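Local coordinates for Lys-gingipain catalytic subunit (Porphyromonas gingivalis, PDB 6I9A), which cleaves proteins after lysine residues as a secreted cysteine endopeptidase of Porphyromonas gingivalis and may act as a virulence factor in periodontal disease, at residues L243-C248 and N326-A331. Numbering follows the deposited sequence.
Sequences LAIGNC and NSIMWA. With H8E (benzyl-N-[(2S)-1-[[(3S)-7-amino-1-(benzylamino)-1,2-dioxoheptan-3-yl]amino]-5-(2-methyl-2-phenylhydrazinyl)-1,5-dioxopentan-2-yl]carbamate), chain I.
Leu243 and Ile245, two residues apart on strand 242-247, both direct their side chains at one residue of helix 325-342, Ile328. Just ahead of it on the helix, Asn326 gives ND2 to the carbonyl oxygen of Thr118, and Ser327 bonds back through OG to the carbonyl oxygen of Thr324. Ile328 then faces the sheet and divides its two branches between the strand residues. The longer branch meets Leu243 tip to tip, CD1 of Ile328 lying 3.8 Å from CD2 of Leu243. The shorter branch, CG2, sits 3.9 Å from CD1 of Ile245, whose side chain runs obliquely across it; an extended chi2 of -175° brings CD1 of Ile245 within reach of CG2. The meeting is made of methyl groups, and all three residues are buried. The backbones stay well apart, 9.1 Å at their nearest CA atoms, those of Ile245 and Met329. One residue further on, Trp330 packs edge-to-face with Trp354 and with Tyr117. At the other end of the strand segment, Asn247 O accepts a 2.9 Å hydrogen bond from NAB, the lysine-like amine of the inhibitor, and the nucleophile Cys249 follows Cys248. A helix packed on the mixed six-stranded sheet and touching strand 117-121 of the four-stranded one, with the catalytic cysteine just beyond a strand's C-terminal end, belongs to the caspase-like alpha/beta fold of clan CD peptidases, here in the C25 catalytic domain.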
loop_
_atom_site.group_PDB
_atom_site.type_symbol
_atom_site.label_atom_id
_atom_site.label_comp_id
_atom_site.label_asym_id
_atom_site.label_seq_id
_atom_site.Cartn_x
_atom_site.Cartn_y
_atom_site.Cartn_z
ATOM N N LEU A 243 -2.494 5.973 -6.446
ATOM C CA LEU A 243 -1.288 5.668 -5.670
ATOM C C LEU A 243 -0.173 6.534 -6.266
ATOM O O LEU A 243 -0.027 6.578 -7.498
ATOM C CB LEU A 243 -0.943 4.190 -5.882
ATOM C CG LEU A 243 0.467 3.777 -5.402
ATOM C CD1 LEU A 243 0.668 3.982 -3.895
ATOM C CD2 LEU A 243 0.728 2.321 -5.740
ATOM N N ALA A 244 0.582 7.237 -5.420
ATOM C CA ALA A 244 1.753 7.985 -5.913
ATOM C C ALA A 244 2.987 7.430 -5.237
ATOM O O ALA A 244 2.961 7.071 -4.036
ATOM C CB ALA A 244 1.591 9.464 -5.646
ATOM N N ILE A 245 4.077 7.399 -6.003
ATOM C CA ILE A 245 5.396 6.923 -5.490
ATOM C C ILE A 245 6.426 7.980 -5.857
ATOM O O ILE A 245 6.618 8.303 -7.057
ATOM C CB ILE A 245 5.774 5.560 -6.093
ATOM C CG1 ILE A 245 4.691 4.527 -5.744
ATOM C CG2 ILE A 245 7.167 5.131 -5.571
ATOM C CD1 ILE A 245 5.021 3.103 -6.194
ATOM N N GLY A 246 7.072 8.534 -4.842
ATOM C CA GLY A 246 8.166 9.490 -5.026
ATOM C C GLY A 246 9.490 8.791 -4.735
ATOM O O GLY A 246 9.809 8.514 -3.569
ATOM N N ASN A 247 10.182 8.374 -5.802
ATOM C CA ASN A 247 11.541 7.820 -5.664
ATOM C C ASN A 247 12.511 9.001 -5.702
ATOM O O ASN A 247 13.000 9.425 -6.768
ATOM C CB ASN A 247 11.826 6.811 -6.750
ATOM C CG ASN A 247 10.960 5.569 -6.648
ATOM O OD1 ASN A 247 10.169 5.249 -7.539
ATOM N ND2 ASN A 247 11.094 4.847 -5.524
ATOM N N CYS A 248 12.672 9.618 -4.523
ATOM C CA CYS A 248 13.331 10.929 -4.367
ATOM C C CYS A 248 13.566 11.172 -2.902
ATOM O O CYS A 248 13.013 10.473 -2.037
ATOM C CB CYS A 248 12.506 12.061 -4.990
ATOM S SG CYS A 248 10.829 12.218 -4.325
ATOM N N ASN A 326 1.676 -1.976 0.211
ATOM C CA ASN A 326 2.890 -2.265 0.990
ATOM C C ASN A 326 3.803 -3.188 0.220
ATOM O O ASN A 326 5.033 -3.031 0.310
ATOM C CB ASN A 326 2.550 -2.922 2.336
ATOM C CG ASN A 326 2.531 -1.904 3.451
ATOM O OD1 ASN A 326 1.476 -1.380 3.840
ATOM N ND2 ASN A 326 3.708 -1.594 4.004
ATOM N N SER A 327 3.278 -4.188 -0.501
ATOM C CA SER A 327 4.144 -5.140 -1.185
ATOM C C SER A 327 4.958 -4.477 -2.293
ATOM O O SER A 327 6.020 -4.996 -2.644
ATOM C CB SER A 327 3.347 -6.330 -1.713
ATOM O OG SER A 327 2.570 -5.979 -2.847
ATOM N N ILE A 328 4.476 -3.393 -2.893
ATOM C CA ILE A 328 5.259 -2.686 -3.958
ATOM C C ILE A 328 6.525 -2.143 -3.302
ATOM O O ILE A 328 7.640 -2.282 -3.833
ATOM C CB ILE A 328 4.422 -1.583 -4.618
ATOM C CG1 ILE A 328 3.191 -2.190 -5.311
ATOM C CG2 ILE A 328 5.267 -0.772 -5.577
ATOM C CD1 ILE A 328 2.217 -1.151 -5.829
ATOM N N MET A 329 6.360 -1.487 -2.125
ATOM C CA MET A 329 7.515 -0.938 -1.392
ATOM C C MET A 329 8.467 -2.050 -0.941
ATOM O O MET A 329 9.675 -1.919 -1.050
ATOM C CB MET A 329 6.992 -0.126 -0.205
ATOM C CG MET A 329 8.106 0.527 0.609
ATOM S SD MET A 329 7.483 1.558 1.937
ATOM C CE MET A 329 7.140 0.340 3.216
ATOM N N TRP A 330 7.888 -3.157 -0.461
ATOM C CA TRP A 330 8.652 -4.315 0.002
ATOM C C TRP A 330 9.527 -4.827 -1.139
ATOM O O TRP A 330 10.717 -5.070 -0.965
ATOM C CB TRP A 330 7.649 -5.397 0.429
ATOM C CG TRP A 330 8.314 -6.574 1.067
ATOM C CD1 TRP A 330 8.791 -7.684 0.442
ATOM C CD2 TRP A 330 8.494 -6.779 2.460
ATOM N NE1 TRP A 330 9.293 -8.576 1.396
ATOM C CE2 TRP A 330 9.111 -8.036 2.633
ATOM C CE3 TRP A 330 8.204 -6.007 3.575
ATOM C CZ2 TRP A 330 9.438 -8.534 3.913
ATOM C CZ3 TRP A 330 8.519 -6.490 4.821
ATOM C CH2 TRP A 330 9.131 -7.729 4.976
ATOM N N ALA A 331 8.949 -5.026 -2.329
ATOM C CA ALA A 331 9.688 -5.533 -3.493
ATOM C C ALA A 331 10.833 -4.584 -3.855
ATOM O O ALA A 331 11.933 -5.036 -4.195
ATOM C CB ALA A 331 8.726 -5.700 -4.673
HETATM C CAQ H8E I . 15.870 19.368 -2.801
HETATM C CAK H8E I . 15.181 20.439 -3.409
HETATM C CAH H8E I . 15.466 20.790 -4.730
HETATM C CAL H8E I . 16.437 20.115 -5.463
HETATM C CAR H8E I . 17.110 19.080 -4.831
HETATM C CBO H8E I . 16.830 18.660 -3.539
HETATM C CBA H8E I . 17.607 17.624 -2.979
HETATM N NBE H8E I . 17.078 16.282 -3.272
HETATM C CBL H8E I . 17.878 15.191 -3.429
HETATM O OAE H8E I . 19.112 15.290 -3.448
HETATM C CBN H8E I . 17.163 13.853 -3.591
HETATM O OAG H8E I . 15.949 13.966 -3.947
HETATM C CBS H8E I . 18.019 12.835 -4.409
HETATM C CBB H8E I . 17.188 11.696 -5.011
HETATM C CAY H8E I . 18.011 10.769 -5.910
HETATM C CAX H8E I . 17.297 9.479 -6.327
HETATM C CAW H8E I . 16.194 9.733 -7.347
HETATM N NAB H8E I . 15.572 8.430 -7.728
HETATM N NBG H8E I . 19.145 12.282 -3.646
HETATM C C H8E I . 20.436 12.385 -3.959
HETATM O O H8E I . 20.894 13.005 -4.911
HETATM C CA H8E I . 21.351 11.803 -2.890
HETATM N N H8E I . 22.662 11.436 -3.416
HETATM C CBK H8E I . 22.836 10.408 -4.284
HETATM O OAD H8E I . 21.847 9.829 -4.754
HETATM O OBI H8E I . 24.052 10.122 -4.560
HETATM C CBD H8E I . 24.334 9.080 -5.565
HETATM C CBP H8E I . 25.751 9.066 -5.926
HETATM C CAS H8E I . 26.648 8.155 -5.366
HETATM C CAM H8E I . 28.031 8.108 -5.718
HETATM C CAI H8E I . 28.465 9.096 -6.620
HETATM C CAN H8E I . 27.584 10.042 -7.121
HETATM C CAT H8E I . 26.239 10.044 -6.794
HETATM C CB H8E I . 21.538 12.832 -1.763
HETATM C CG H8E I . 22.163 14.167 -2.249
HETATM C CD H8E I . 21.986 15.251 -1.228
HETATM O OE1 H8E I . 22.766 15.354 -0.280
HETATM N NE2 H8E I . 20.884 15.994 -1.442
HETATM N NBT H8E I . 20.434 16.956 -0.524
HETATM C CAA H8E I . 19.083 16.637 0.012
HETATM C CBQ H8E I . 20.843 18.293 -0.817
HETATM C CAU H8E I . 20.098 19.406 -0.397
HETATM C CAO H8E I . 20.556 20.696 -0.649
HETATM C CAJ H8E I . 21.751 20.891 -1.330
HETATM C CAP H8E I . 22.480 19.802 -1.789
HETATM C CAV H8E I . 22.039 18.506 -1.515
#